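Local coordinates for protein HTH-type transcriptional regulator PrpR (Mycobacterium tuberculosis, PDB 6D2S) that regulates expression of enzymes of short-chain fatty acid catabolism through the glyoxylate and methylcitrate cycles, represented here by its IrrE-like region and C-terminal acyl-CoA regulator region, at residues R67-D72 / A92-L97; N60-A65 / V75-H80; I181-V186 / L265-A270; E225-Q230 / F241-T246. All coordinates share one frame; numbering follows the deposited sequence. Where two conformers were deposited one is given.

Contact 1 (R67-D72 / A92-L97); sequences RRYHPD and ATQLAL
Tyr69 lays one face of its ring against the side-chain amide of Gln94, the two planes only 18° apart, so the contact is a true stack. It is displaced toward the ring carbons nearest the backbone: Tyr69 CG lies 3.7 Å from Gln94 CD, and Tyr69 CB is 3.8 Å from the same atom. The bend of the glutamine chain at its second torsion (chi2 65°) carries the amide over to the ring. Arg67, two residues back on the same side of the strand, reaches over the helix with its chain extended from CG to NE. The methyl CG2 of Thr93 sits over one face of its guanidinium, 3.6 Å from Arg67 NH2, while Leu97 CD1 approaches that nitrogen obliquely at 3.8 Å. The NH1 of Arg67 hydrogen-bonds Gln90, one turn before Gln94 on the helix. Thr93 OG1 is held by the backbone oxygen of Phe89. Strand 67-70, an outermost strand of a three-stranded sheet in the IrrE-like region, thus packs on helix 84-99, which is itself flanked by helices 39-51 and 116-135.

Contact 2 (N60-A65 / V75-H80); sequences NLPDTA and VLRVAH
Leu61 lies over one face of the Arg77 guanidinium, where a loop passes the C-terminal end of the middle strand of a three-stranded mixed sheet in the IrrE-like region. The strand order explains the route: strand 75-79 is inserted between 54-58 and 67-70, so the chain joining those two outer strands has to get past it, and does so at its C-terminal end.

The van der Waals contacts are few and made mostly by leucine carbons. Leu61 and Asn60 each have an alternate position, and one of the two is described. Leu61 CG stands 4.0 Å above the guanidinium plane, toward its rim, and the two side chains run past each other in opposite directions. Leu61 CD1 comes within 3.7 Å of Arg77 NH2, whereas the other branch turns to the strand, with Leu61 CD2 4.5 Å from Ala79 CB. Pro62 CD adds a looser, oblique approach to Arg77.

Polar contacts gather at Arg77 NH2. Asn60 O lies in the guanidinium plane, 3.6 Å from Arg77 NH2, a long approach that probably contributes electrostatics rather than a firm bond. The stronger partners flank the contact: Arg77 NE forms a salt bridge with Asp58, and its NH1 hydrogen-bonds His70 NE2. A bend at the third torsion (chi3 63°) turns the guanidinium aside from the line of its chain.

The loop is braced by a backbone bond from Ala65 N to Pro62 O. At the end of segment 60-65, Ala65 O meets the methyl group of Ala79, at 3.7 Å from Ala79 CB.

Contact 3 (I181-V186 / L265-A270); sequences IPFIFV and LGCDLA
Strands 183-186 and 265-268 run antiparallel, 158° apart in direction, and are stitched at the hydrogen-bonded pair Ile184-Gly266 by two bonds that lie in the carbonyl planes: Ile184 N to Gly266 O (2.8 Å) and Gly266 N to Ile184 O (2.9 Å). Phe185 and Leu265 form the adjoining non-hydrogen-bonded pair, where Leu265 CA brings a C-H to Ile184 O at 3.3 Å.

On the face carrying Phe183, Phe185, Leu265 and Cys267, one aromatic ring is held between two aliphatic groups. Leu265 CD1 stands almost on the normal of the Phe183 ring, 4.1 Å from its centroid, in a CH-pi contact; Ile181 CG2 sits over the opposite face, nearer the rim. That methyl also touches the residue across from Phe183: Ile181 CG2 is 3.5 Å from Cys267 CB. Cys267 SG lies 5.2 Å from the centroid of the Phe183 ring, well off its normal. Phe185 differs, presenting its ring edge to Leu265 CD2. Helix 163-170 covers this face, touching Phe183, Phe185 and Leu265. On the other face, Ile184 reaches across Gly266, which has no side chain, to Tyr240 and Trp242 of strand 239-247.

Where the strands part, a water bridges Pro182 O and Asp268 N, and Asp268 OD2 uses its anti lone pair to accept from Ala270 N (2.9 Å) in an Asx turn. The pair belongs to a five-stranded antiparallel sheet of order 2-1-5-4-3, the arrangement characteristic of GAF and PAS folds, and consistent with the assignment of this region to the GAF clan.

Contact 4 (E225-Q230 / F241-T246); sequences ERIVRQ and FWVAKT
Val228 and Ala244 exchange both backbone hydrogen bonds, Val228 N to Ala244 O at 2.9 Å and Ala244 N to Val228 O at 3.0 Å. Gln230 and Trp242 do the same two residues further on: Trp242 N reaches Gln230 O at 2.8 Å, while the return bond, Gln230 N to Trp242 O, is tilted from the carbonyl plane. Between these pairs, Arg229 faces Val243 in a non-hydrogen-bonded pair. Strands 228-233 and 239-247 form a beta hairpin at the edge of the five-stranded sheet, 228-233 being an outermost strand.

A side-chain bond closes the far end. Thr246 holds OG1 between its backbone N and carbonyl carbon (chi1 58°), which presents that oxygen to Glu225 N at 2.8 Å, just where strand pairing has ended.

Apolar contact runs along the face bearing Arg229 and Val243. Ile227 CG2 meets Val243 CG1 at 3.6 Å, crossing it obliquely. Arg229 lies beside Val243 and points the same way, its CG 4.1 Å from Val243 CG2, before its end departs to the backbone oxygen of Tyr277. Its CB also approaches the Phe241 ring obliquely.

Lys245 passes its methylene chain over the Glu225 backbone, CD being 3.8 Å from Glu225 O, and takes its ammonium on to a salt bridge with Asp153. Arg229 and Lys245 thus contribute aliphatic carbon to this hairpin and spend their charge outside it, so the strands are joined chiefly by backbone bonds, the Thr246 hydroxyl and carbon contacts.

Overall arrangement
The four contacts illustrate how separate regions of one chain are each built round a sheet. Contacts 1 and 2 share the IrrE-like region, their centres 11 Å apart: strands 67-70 and 75-79 are neighbours, joined by Arg68 N to Arg77 O at 2.9 Å. Contacts 3 and 4 share the C-terminal regulator sheet, 12 Å apart between centres, with contact 4 nested in the chain loop that contact 3 closes; Leu265 N meets Val243 O at 2.9 Å. Across the two pairs, contact centres lie 32 to 35 Å apart and the contacts do not touch. Metals lie nearer the second pair: about 8 Å separates the Pro182 side chain from sodium, and likewise the Glu225 side chain from calcium.

Contact 1 (R67-D72 / A92-L97)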
loop_
_atom_site.group_PDB
_atom_site.type_symbol
_atom_site.label_atom_id
_atom_site.label_comp_id
_atom_site.label_asym_id
_atom_site.label_seq_id
_atom_site.Cartn_x
_atom_site.Cartn_y
_atom_site.Cartn_z
ATOM N N ARG A 67 15.635 -3.147 -5.399
ATOM C CA ARG A 67 15.884 -2.710 -6.761
ATOM C C ARG A 67 17.105 -1.803 -6.775
ATOM O O ARG A 67 17.522 -1.271 -5.741
ATOM C CB ARG A 67 14.669 -1.985 -7.359
ATOM C CG ARG A 67 14.482 -0.569 -6.812
ATOM C CD ARG A 67 13.263 0.145 -7.418
ATOM N NE ARG A 67 13.193 1.501 -6.888
ATOM C CZ ARG A 67 12.580 1.836 -5.755
ATOM N NH1 ARG A 67 11.954 0.916 -5.022
ATOM N NH2 ARG A 67 12.592 3.099 -5.352
ATOM N N ARG A 68 17.683 -1.655 -7.965
ATOM C CA ARG A 68 18.759 -0.697 -8.203
ATOM C C ARG A 68 18.606 -0.200 -9.629
ATOM O O ARG A 68 18.650 -0.999 -10.570
ATOM C CB ARG A 68 20.145 -1.325 -7.994
ATOM C CG ARG A 68 21.313 -0.334 -8.086
ATOM C CD ARG A 68 21.274 0.666 -6.941
ATOM N NE ARG A 68 22.245 1.750 -7.087
ATOM C CZ ARG A 68 23.391 1.822 -6.419
ATOM N NH1 ARG A 68 23.722 0.871 -5.554
ATOM N NH2 ARG A 68 24.205 2.846 -6.609
ATOM N N TYR A 69 18.414 1.105 -9.792
ATOM C CA TYR A 69 18.299 1.694 -11.110
ATOM C C TYR A 69 19.677 2.150 -11.577
ATOM O O TYR A 69 20.424 2.771 -10.815
ATOM C CB TYR A 69 17.308 2.859 -11.092
ATOM C CG TYR A 69 17.077 3.440 -12.461
ATOM C CD1 TYR A 69 16.691 2.623 -13.516
ATOM C CD2 TYR A 69 17.238 4.800 -12.703
ATOM C CE1 TYR A 69 16.482 3.132 -14.772
ATOM C CE2 TYR A 69 17.024 5.321 -13.962
ATOM C CZ TYR A 69 16.644 4.484 -14.989
ATOM O OH TYR A 69 16.439 4.984 -16.249
ATOM N N HIS A 70 20.017 1.810 -12.820
ATOM C CA HIS A 70 21.273 2.189 -13.464
ATOM C C HIS A 70 20.955 3.250 -14.515
ATOM O O HIS A 70 20.725 2.925 -15.690
ATOM C CB HIS A 70 21.952 0.967 -14.093
ATOM C CG HIS A 70 22.450 -0.036 -13.092
ATOM N ND1 HIS A 70 23.792 -0.302 -12.907
ATOM C CD2 HIS A 70 21.787 -0.839 -12.224
ATOM C CE1 HIS A 70 23.933 -1.222 -11.969
ATOM N NE2 HIS A 70 22.732 -1.562 -11.534
ATOM N N PRO A 71 20.945 4.532 -14.147
ATOM C CA PRO A 71 20.447 5.561 -15.081
ATOM C C PRO A 71 21.317 5.756 -16.304
ATOM O O PRO A 71 20.815 6.235 -17.330
ATOM C CB PRO A 71 20.412 6.829 -14.222
ATOM C CG PRO A 71 21.420 6.588 -13.151
ATOM C CD PRO A 71 21.376 5.103 -12.862
ATOM N N ASP A 72 22.599 5.402 -16.241
ATOM C CA ASP A 72 23.489 5.701 -17.354
ATOM C C ASP A 72 23.271 4.776 -18.543
ATOM O O ASP A 72 23.606 5.147 -19.671
ATOM C CB ASP A 72 24.941 5.644 -16.864
ATOM C CG ASP A 72 25.192 6.617 -15.722
ATOM O OD1 ASP A 72 25.449 7.807 -16.002
ATOM O OD2 ASP A 72 25.075 6.216 -14.544
ATOM N N ALA A 92 6.914 -0.611 -10.967
ATOM C CA ALA A 92 5.980 0.503 -11.036
ATOM C C ALA A 92 6.451 1.678 -10.188
ATOM O O ALA A 92 6.189 2.836 -10.537
ATOM C CB ALA A 92 4.578 0.036 -10.599
ATOM N N THR A 93 7.161 1.404 -9.092
ATOM C CA THR A 93 7.758 2.486 -8.315
ATOM C C THR A 93 8.769 3.251 -9.156
ATOM O O THR A 93 8.738 4.485 -9.210
ATOM C CB THR A 93 8.404 1.945 -7.037
ATOM O OG1 THR A 93 7.391 1.398 -6.188
ATOM C CG2 THR A 93 9.111 3.082 -6.268
ATOM N N GLN A 94 9.643 2.528 -9.873
ATOM C CA GLN A 94 10.605 3.195 -10.750
ATOM C C GLN A 94 9.907 3.908 -11.904
ATOM O O GLN A 94 10.350 4.981 -12.334
ATOM C CB GLN A 94 11.628 2.186 -11.286
ATOM C CG GLN A 94 12.825 2.847 -11.967
ATOM C CD GLN A 94 13.642 3.653 -10.982
ATOM O OE1 GLN A 94 14.073 4.780 -11.270
ATOM N NE2 GLN A 94 13.863 3.080 -9.805
ATOM N N LEU A 95 8.810 3.332 -12.415
ATOM C CA LEU A 95 8.041 3.992 -13.468
ATOM C C LEU A 95 7.551 5.360 -13.006
ATOM O O LEU A 95 7.601 6.342 -13.761
ATOM C CB LEU A 95 6.854 3.113 -13.881
ATOM C CG LEU A 95 5.705 3.755 -14.683
ATOM C CD1 LEU A 95 6.193 4.437 -15.930
ATOM C CD2 LEU A 95 4.639 2.700 -15.035
ATOM N N ALA A 96 7.097 5.447 -11.759
ATOM C CA ALA A 96 6.696 6.742 -11.217
ATOM C C ALA A 96 7.880 7.689 -11.131
ATOM O O ALA A 96 7.776 8.860 -11.503
ATOM C CB ALA A 96 6.060 6.572 -9.835
ATOM N N LEU A 97 9.008 7.208 -10.609
ATOM C CA LEU A 97 10.174 8.071 -10.459
ATOM C C LEU A 97 10.656 8.626 -11.797
ATOM O O LEU A 97 11.123 9.772 -11.853
ATOM C CB LEU A 97 11.290 7.297 -9.745
ATOM C CG LEU A 97 10.973 6.951 -8.281
ATOM C CD1 LEU A 97 12.049 6.045 -7.659
ATOM C CD2 LEU A 97 10.789 8.215 -7.448
#

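Contact 2 (N60-A65 / V75-H80)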
loop_
_atom_site.group_PDB
_atom_site.type_symbol
_atom_site.label_atom_id
_atom_site.label_comp_id
_atom_site.label_asym_id
_atom_site.label_seq_id
_atom_site.Cartn_x
_atom_site.Cartn_y
_atom_site.Cartn_z
ATOM N N ASN A 60 22.397 -10.483 -5.825
ATOM C CA ASN A 60 23.503 -9.670 -5.303
ATOM C C ASN A 60 23.325 -8.178 -5.584
ATOM O O ASN A 60 24.283 -7.458 -5.871
ATOM C CB ASN A 60 24.860 -10.167 -5.812
ATOM C CG ASN A 60 25.000 -10.086 -7.313
ATOM O OD1 ASN A 60 24.847 -9.019 -7.910
ATOM N ND2 ASN A 60 25.322 -11.220 -7.934
ATOM N N LEU A 61 22.097 -7.696 -5.457
ATOM C CA LEU A 61 21.886 -6.255 -5.431
ATOM C C LEU A 61 22.576 -5.652 -4.209
ATOM O O LEU A 61 22.454 -6.187 -3.102
ATOM C CB LEU A 61 20.399 -5.922 -5.395
ATOM C CG LEU A 61 19.762 -5.649 -6.755
ATOM C CD1 LEU A 61 19.752 -6.912 -7.594
ATOM C CD2 LEU A 61 18.359 -5.105 -6.566
ATOM N N PRO A 62 23.289 -4.536 -4.369
ATOM C CA PRO A 62 23.978 -3.942 -3.217
ATOM C C PRO A 62 23.027 -3.761 -2.043
ATOM O O PRO A 62 21.896 -3.299 -2.202
ATOM C CB PRO A 62 24.485 -2.598 -3.759
ATOM C CG PRO A 62 23.668 -2.335 -5.010
ATOM C CD PRO A 62 23.370 -3.690 -5.573
ATOM N N ASP A 63 23.484 -4.168 -0.857
ATOM C CA ASP A 63 22.761 -3.930 0.393
ATOM C C ASP A 63 21.410 -4.642 0.423
ATOM O O ASP A 63 20.475 -4.187 1.090
ATOM C CB ASP A 63 22.575 -2.429 0.643
ATOM C CG ASP A 63 23.892 -1.707 0.897
ATOM O OD1 ASP A 63 24.518 -1.957 1.949
ATOM O OD2 ASP A 63 24.304 -0.898 0.038
ATOM N N THR A 64 21.296 -5.767 -0.287
ATOM C CA THR A 64 20.052 -6.538 -0.343
ATOM C C THR A 64 18.847 -5.638 -0.631
ATOM O O THR A 64 17.731 -5.888 -0.164
ATOM C CB THR A 64 19.837 -7.345 0.945
ATOM O OG1 THR A 64 18.943 -8.436 0.687
ATOM C CG2 THR A 64 19.251 -6.476 2.044
ATOM N N ALA A 65 19.065 -4.575 -1.402
ATOM C CA ALA A 65 17.958 -3.736 -1.831
ATOM C C ALA A 65 16.971 -4.557 -2.661
ATOM O O ALA A 65 17.290 -5.639 -3.159
ATOM C CB ALA A 65 18.479 -2.549 -2.637
ATOM N N VAL A 75 18.890 0.694 -17.077
ATOM C CA VAL A 75 18.603 -0.671 -16.651
ATOM C C VAL A 75 18.069 -0.622 -15.234
ATOM O O VAL A 75 18.667 0.019 -14.367
ATOM C CB VAL A 75 19.856 -1.567 -16.717
ATOM C CG1 VAL A 75 19.606 -2.881 -15.953
ATOM C CG2 VAL A 75 20.234 -1.851 -18.158
ATOM N N LEU A 76 16.962 -1.328 -14.984
ATOM C CA LEU A 76 16.430 -1.464 -13.633
ATOM C C LEU A 76 16.618 -2.913 -13.207
ATOM O O LEU A 76 16.008 -3.816 -13.789
ATOM C CB LEU A 76 14.953 -1.078 -13.560
ATOM C CG LEU A 76 14.329 -1.312 -12.177
ATOM C CD1 LEU A 76 14.955 -0.387 -11.134
ATOM C CD2 LEU A 76 12.814 -1.121 -12.220
ATOM N N ARG A 77 17.461 -3.133 -12.201
ATOM C CA ARG A 77 17.617 -4.454 -11.607
ATOM C C ARG A 77 16.627 -4.625 -10.462
ATOM O O ARG A 77 16.462 -3.726 -9.631
ATOM C CB ARG A 77 19.054 -4.649 -11.116
ATOM C CG ARG A 77 20.023 -4.808 -12.268
ATOM C CD ARG A 77 21.449 -4.543 -11.820
ATOM N NE ARG A 77 21.893 -5.502 -10.814
ATOM C CZ ARG A 77 22.706 -5.196 -9.806
ATOM N NH1 ARG A 77 23.148 -3.950 -9.658
ATOM N NH2 ARG A 77 23.075 -6.132 -8.941
ATOM N N VAL A 78 15.961 -5.770 -10.432
ATOM C CA VAL A 78 14.917 -6.059 -9.464
ATOM C C VAL A 78 15.288 -7.366 -8.785
ATOM O O VAL A 78 15.692 -8.322 -9.454
ATOM C CB VAL A 78 13.529 -6.150 -10.133
ATOM C CG1 VAL A 78 12.461 -6.557 -9.112
ATOM C CG2 VAL A 78 13.179 -4.820 -10.799
ATOM N N ALA A 79 15.172 -7.395 -7.456
ATOM C CA ALA A 79 15.674 -8.520 -6.672
ATOM C C ALA A 79 14.963 -9.821 -7.029
ATOM O O ALA A 79 13.733 -9.887 -7.052
ATOM C CB ALA A 79 15.500 -8.240 -5.176
ATOM N N HIS A 80 15.756 -10.870 -7.251
ATOM C CA HIS A 80 15.222 -12.169 -7.663
ATOM C C HIS A 80 14.404 -12.837 -6.564
ATOM O O HIS A 80 13.533 -13.662 -6.864
ATOM C CB HIS A 80 16.377 -13.085 -8.080
ATOM C CG HIS A 80 17.122 -13.666 -6.919
ATOM N ND1 HIS A 80 17.836 -12.892 -6.029
ATOM C CD2 HIS A 80 17.225 -14.942 -6.475
ATOM C CE1 HIS A 80 18.362 -13.667 -5.097
ATOM N NE2 HIS A 80 18.009 -14.916 -5.346
#

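Contact 3 (I181-V186 / L265-A270)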
loop_
_atom_site.group_PDB
_atom_site.type_symbol
_atom_site.label_atom_id
_atom_site.label_comp_id
_atom_site.label_asym_id
_atom_site.label_seq_id
_atom_site.Cartn_x
_atom_site.Cartn_y
_atom_site.Cartn_z
ATOM N N ILE A 181 -14.905 1.491 2.109
ATOM C CA ILE A 181 -15.042 1.655 3.566
ATOM C C ILE A 181 -13.909 2.532 4.082
ATOM O O ILE A 181 -12.738 2.300 3.721
ATOM C CB ILE A 181 -15.018 0.290 4.266
ATOM C CG1 ILE A 181 -16.245 -0.532 3.879
ATOM C CG2 ILE A 181 -14.885 0.485 5.783
ATOM C CD1 ILE A 181 -16.176 -2.005 4.339
ATOM N N PRO A 182 -14.172 3.537 4.920
ATOM C CA PRO A 182 -13.072 4.332 5.490
ATOM C C PRO A 182 -12.362 3.545 6.584
ATOM O O PRO A 182 -12.981 3.150 7.575
ATOM C CB PRO A 182 -13.779 5.574 6.059
ATOM C CG PRO A 182 -15.214 5.446 5.699
ATOM C CD PRO A 182 -15.498 4.050 5.298
ATOM N N PHE A 183 -11.064 3.305 6.401
ATOM C CA PHE A 183 -10.278 2.517 7.345
ATOM C C PHE A 183 -9.234 3.375 8.048
ATOM O O PHE A 183 -8.726 4.348 7.486
ATOM C CB PHE A 183 -9.537 1.365 6.656
ATOM C CG PHE A 183 -10.418 0.236 6.192
ATOM C CD1 PHE A 183 -10.996 -0.635 7.107
ATOM C CD2 PHE A 183 -10.621 0.017 4.829
ATOM C CE1 PHE A 183 -11.781 -1.690 6.675
ATOM C CE2 PHE A 183 -11.397 -1.041 4.386
ATOM C CZ PHE A 183 -11.981 -1.895 5.310
ATOM N N ILE A 184 -8.923 2.996 9.295
ATOM C CA ILE A 184 -7.662 3.352 9.940
ATOM C C ILE A 184 -6.667 2.245 9.642
ATOM O O ILE A 184 -6.949 1.067 9.898
ATOM C CB ILE A 184 -7.836 3.511 11.461
ATOM C CG1 ILE A 184 -8.845 4.606 11.801
ATOM C CG2 ILE A 184 -6.475 3.744 12.127
ATOM C CD1 ILE A 184 -9.294 4.559 13.248
ATOM N N PHE A 185 -5.505 2.608 9.109
ATOM C CA PHE A 185 -4.446 1.645 8.824
ATOM C C PHE A 185 -3.385 1.727 9.918
ATOM O O PHE A 185 -2.911 2.818 10.246
ATOM C CB PHE A 185 -3.840 1.920 7.447
ATOM C CG PHE A 185 -2.626 1.094 7.121
ATOM C CD1 PHE A 185 -1.356 1.517 7.499
ATOM C CD2 PHE A 185 -2.745 -0.085 6.410
ATOM C CE1 PHE A 185 -0.232 0.764 7.186
ATOM C CE2 PHE A 185 -1.622 -0.839 6.082
ATOM C CZ PHE A 185 -0.367 -0.418 6.473
ATOM N N VAL A 186 -3.029 0.581 10.497
ATOM C CA VAL A 186 -2.041 0.527 11.570
ATOM C C VAL A 186 -1.010 -0.539 11.238
ATOM O O VAL A 186 -1.365 -1.683 10.928
ATOM C CB VAL A 186 -2.685 0.235 12.941
ATOM C CG1 VAL A 186 -1.594 0.047 14.005
ATOM C CG2 VAL A 186 -3.620 1.358 13.340
ATOM N N LEU A 265 -6.406 -3.155 9.910
ATOM C CA LEU A 265 -7.379 -2.170 9.475
ATOM C C LEU A 265 -8.496 -2.104 10.501
ATOM O O LEU A 265 -8.961 -3.138 10.987
ATOM C CB LEU A 265 -7.982 -2.532 8.113
ATOM C CG LEU A 265 -7.037 -2.497 6.921
ATOM C CD1 LEU A 265 -7.764 -3.050 5.702
ATOM C CD2 LEU A 265 -6.574 -1.061 6.685
ATOM N N GLY A 266 -8.943 -0.898 10.796
ATOM C CA GLY A 266 -10.115 -0.706 11.635
ATOM C C GLY A 266 -11.110 0.201 10.947
ATOM O O GLY A 266 -10.737 1.211 10.351
ATOM N N CYS A 267 -12.383 -0.174 11.021
ATOM C CA CYS A 267 -13.443 0.663 10.472
ATOM C C CYS A 267 -14.545 0.827 11.503
ATOM O O CYS A 267 -14.705 0.004 12.410
ATOM C CB CYS A 267 -14.034 0.094 9.169
ATOM S SG CYS A 267 -14.923 -1.482 9.309
ATOM N N ASP A 268 -15.304 1.910 11.354
ATOM C CA ASP A 268 -16.421 2.139 12.261
ATOM C C ASP A 268 -17.301 0.904 12.300
ATOM O O ASP A 268 -17.581 0.279 11.273
ATOM C CB ASP A 268 -17.251 3.343 11.820
ATOM C CG ASP A 268 -18.146 3.877 12.936
ATOM O OD1 ASP A 268 -17.766 4.879 13.582
ATOM O OD2 ASP A 268 -19.226 3.293 13.171
ATOM N N LEU A 269 -17.751 0.547 13.498
ATOM C CA LEU A 269 -18.630 -0.602 13.593
ATOM C C LEU A 269 -19.812 -0.478 12.640
ATOM O O LEU A 269 -20.318 -1.490 12.149
ATOM C CB LEU A 269 -19.096 -0.774 15.043
ATOM C CG LEU A 269 -19.624 -2.151 15.401
ATOM C CD1 LEU A 269 -18.613 -3.229 15.080
ATOM C CD2 LEU A 269 -20.033 -2.181 16.879
ATOM N N ALA A 270 -20.243 0.752 12.328
ATOM C CA ALA A 270 -21.372 0.968 11.427
ATOM C C ALA A 270 -21.073 0.633 9.966
ATOM O O ALA A 270 -22.009 0.587 9.160
ATOM C CB ALA A 270 -21.847 2.420 11.522
HETATM O O HOH W 1 -14.944 3.590 9.300
#

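Contact 4 (E225-Q230 / F241-T246)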
loop_
_atom_site.group_PDB
_atom_site.type_symbol
_atom_site.label_atom_id
_atom_site.label_comp_id
_atom_site.label_asym_id
_atom_site.label_seq_id
_atom_site.Cartn_x
_atom_site.Cartn_y
_atom_site.Cartn_z
ATOM N N GLU A 225 0.479 -15.290 11.429
ATOM C CA GLU A 225 -0.107 -15.636 10.135
ATOM C C GLU A 225 -1.572 -16.063 10.235
ATOM O O GLU A 225 -2.116 -16.656 9.296
ATOM C CB GLU A 225 0.729 -16.710 9.433
ATOM C CG GLU A 225 2.155 -16.244 9.179
ATOM C CD GLU A 225 2.861 -17.038 8.101
ATOM O OE1 GLU A 225 2.366 -18.125 7.735
ATOM O OE2 GLU A 225 3.913 -16.570 7.619
ATOM N N ARG A 226 -2.235 -15.755 11.349
ATOM C CA ARG A 226 -3.664 -15.971 11.500
ATOM C C ARG A 226 -4.344 -14.624 11.692
ATOM O O ARG A 226 -3.824 -13.751 12.391
ATOM C CB ARG A 226 -3.972 -16.890 12.689
ATOM C CG ARG A 226 -5.457 -17.114 12.941
ATOM C CD ARG A 226 -6.142 -17.757 11.740
ATOM N NE ARG A 226 -7.545 -18.070 12.005
ATOM C CZ ARG A 226 -8.550 -17.225 11.805
ATOM N NH1 ARG A 226 -8.310 -16.008 11.339
ATOM N NH2 ARG A 226 -9.796 -17.594 12.071
ATOM N N ILE A 227 -5.497 -14.453 11.054
ATOM C CA ILE A 227 -6.237 -13.209 11.201
ATOM C C ILE A 227 -6.827 -13.126 12.601
ATOM O O ILE A 227 -7.398 -14.097 13.119
ATOM C CB ILE A 227 -7.316 -13.097 10.118
ATOM C CG1 ILE A 227 -6.683 -12.536 8.839
ATOM C CG2 ILE A 227 -8.488 -12.240 10.602
ATOM C CD1 ILE A 227 -7.662 -12.288 7.734
ATOM N N VAL A 228 -6.652 -11.973 13.235
ATOM C CA VAL A 228 -7.192 -11.700 14.561
ATOM C C VAL A 228 -8.193 -10.567 14.406
ATOM O O VAL A 228 -7.887 -9.551 13.772
ATOM C CB VAL A 228 -6.083 -11.338 15.566
ATOM C CG1 VAL A 228 -6.684 -10.943 16.914
ATOM C CG2 VAL A 228 -5.138 -12.514 15.741
ATOM N N ARG A 229 -9.398 -10.759 14.940
ATOM C CA ARG A 229 -10.483 -9.797 14.787
ATOM C C ARG A 229 -10.987 -9.373 16.156
ATOM O O ARG A 229 -11.136 -10.207 17.053
ATOM C CB ARG A 229 -11.658 -10.387 14.000
ATOM C CG ARG A 229 -11.342 -10.837 12.594
ATOM C CD ARG A 229 -12.490 -11.663 12.047
ATOM N NE ARG A 229 -12.415 -13.059 12.482
ATOM C CZ ARG A 229 -13.426 -13.919 12.427
ATOM N NH1 ARG A 229 -14.613 -13.528 11.982
ATOM N NH2 ARG A 229 -13.255 -15.168 12.838
ATOM N N GLN A 230 -11.274 -8.087 16.314
ATOM C CA GLN A 230 -11.859 -7.666 17.576
ATOM C C GLN A 230 -12.559 -6.333 17.406
ATOM O O GLN A 230 -12.385 -5.631 16.405
ATOM C CB GLN A 230 -10.813 -7.579 18.685
ATOM C CG GLN A 230 -9.609 -6.745 18.351
ATOM C CD GLN A 230 -8.485 -6.998 19.334
ATOM O OE1 GLN A 230 -7.430 -7.543 18.981
ATOM N NE2 GLN A 230 -8.711 -6.618 20.582
ATOM N N PHE A 241 -14.297 -2.005 14.312
ATOM C CA PHE A 241 -14.025 -3.403 14.035
ATOM C C PHE A 241 -12.632 -3.503 13.424
ATOM O O PHE A 241 -12.331 -2.820 12.438
ATOM C CB PHE A 241 -15.082 -3.987 13.096
ATOM C CG PHE A 241 -15.031 -5.482 12.993
ATOM C CD1 PHE A 241 -15.972 -6.265 13.634
ATOM C CD2 PHE A 241 -14.019 -6.108 12.286
ATOM C CE1 PHE A 241 -15.922 -7.642 13.559
ATOM C CE2 PHE A 241 -13.963 -7.489 12.214
ATOM C CZ PHE A 241 -14.913 -8.253 12.837
ATOM N N TRP A 242 -11.786 -4.338 14.019
ATOM C CA TRP A 242 -10.376 -4.414 13.672
ATOM C C TRP A 242 -10.040 -5.795 13.131
ATOM O O TRP A 242 -10.485 -6.811 13.675
ATOM C CB TRP A 242 -9.497 -4.105 14.889
ATOM C CG TRP A 242 -9.494 -2.649 15.270
ATOM C CD1 TRP A 242 -10.291 -2.032 16.193
ATOM C CD2 TRP A 242 -8.650 -1.629 14.724
ATOM N NE1 TRP A 242 -9.994 -0.689 16.250
ATOM C CE2 TRP A 242 -8.985 -0.420 15.363
ATOM C CE3 TRP A 242 -7.637 -1.626 13.760
ATOM C CZ2 TRP A 242 -8.346 0.780 15.070
ATOM C CZ3 TRP A 242 -7.009 -0.434 13.466
ATOM C CH2 TRP A 242 -7.364 0.752 14.121
ATOM N N VAL A 243 -9.255 -5.827 12.055
ATOM C CA VAL A 243 -8.732 -7.072 11.498
ATOM C C VAL A 243 -7.234 -6.891 11.318
ATOM O O VAL A 243 -6.793 -5.863 10.793
ATOM C CB VAL A 243 -9.407 -7.426 10.158
ATOM C CG1 VAL A 243 -8.899 -8.760 9.645
ATOM C CG2 VAL A 243 -10.921 -7.448 10.323
ATOM N N ALA A 244 -6.447 -7.863 11.787
ATOM C CA ALA A 244 -4.997 -7.731 11.797
ATOM C C ALA A 244 -4.342 -9.073 11.503
ATOM O O ALA A 244 -4.906 -10.139 11.761
ATOM C CB ALA A 244 -4.478 -7.203 13.148
ATOM N N LYS A 245 -3.130 -9.008 10.957
ATOM C CA LYS A 245 -2.342 -10.214 10.769
ATOM C C LYS A 245 -0.872 -9.829 10.728
ATOM O O LYS A 245 -0.528 -8.712 10.324
ATOM C CB LYS A 245 -2.738 -10.937 9.476
ATOM C CG LYS A 245 -2.202 -12.347 9.361
ATOM C CD LYS A 245 -2.816 -13.078 8.180
ATOM C CE LYS A 245 -2.020 -12.826 6.919
ATOM N NZ LYS A 245 -2.450 -13.731 5.810
ATOM N N THR A 246 -0.012 -10.760 11.141
ATOM C CA THR A 246 1.411 -10.578 10.902
ATOM C C THR A 246 1.695 -10.744 9.416
ATOM O O THR A 246 0.950 -11.405 8.686
ATOM C CB THR A 246 2.259 -11.577 11.700
ATOM O OG1 THR A 246 1.894 -12.916 11.352
ATOM C CG2 THR A 246 2.087 -11.371 13.194
HETATM O O HOH W 2 -1.457 -12.975 12.809
#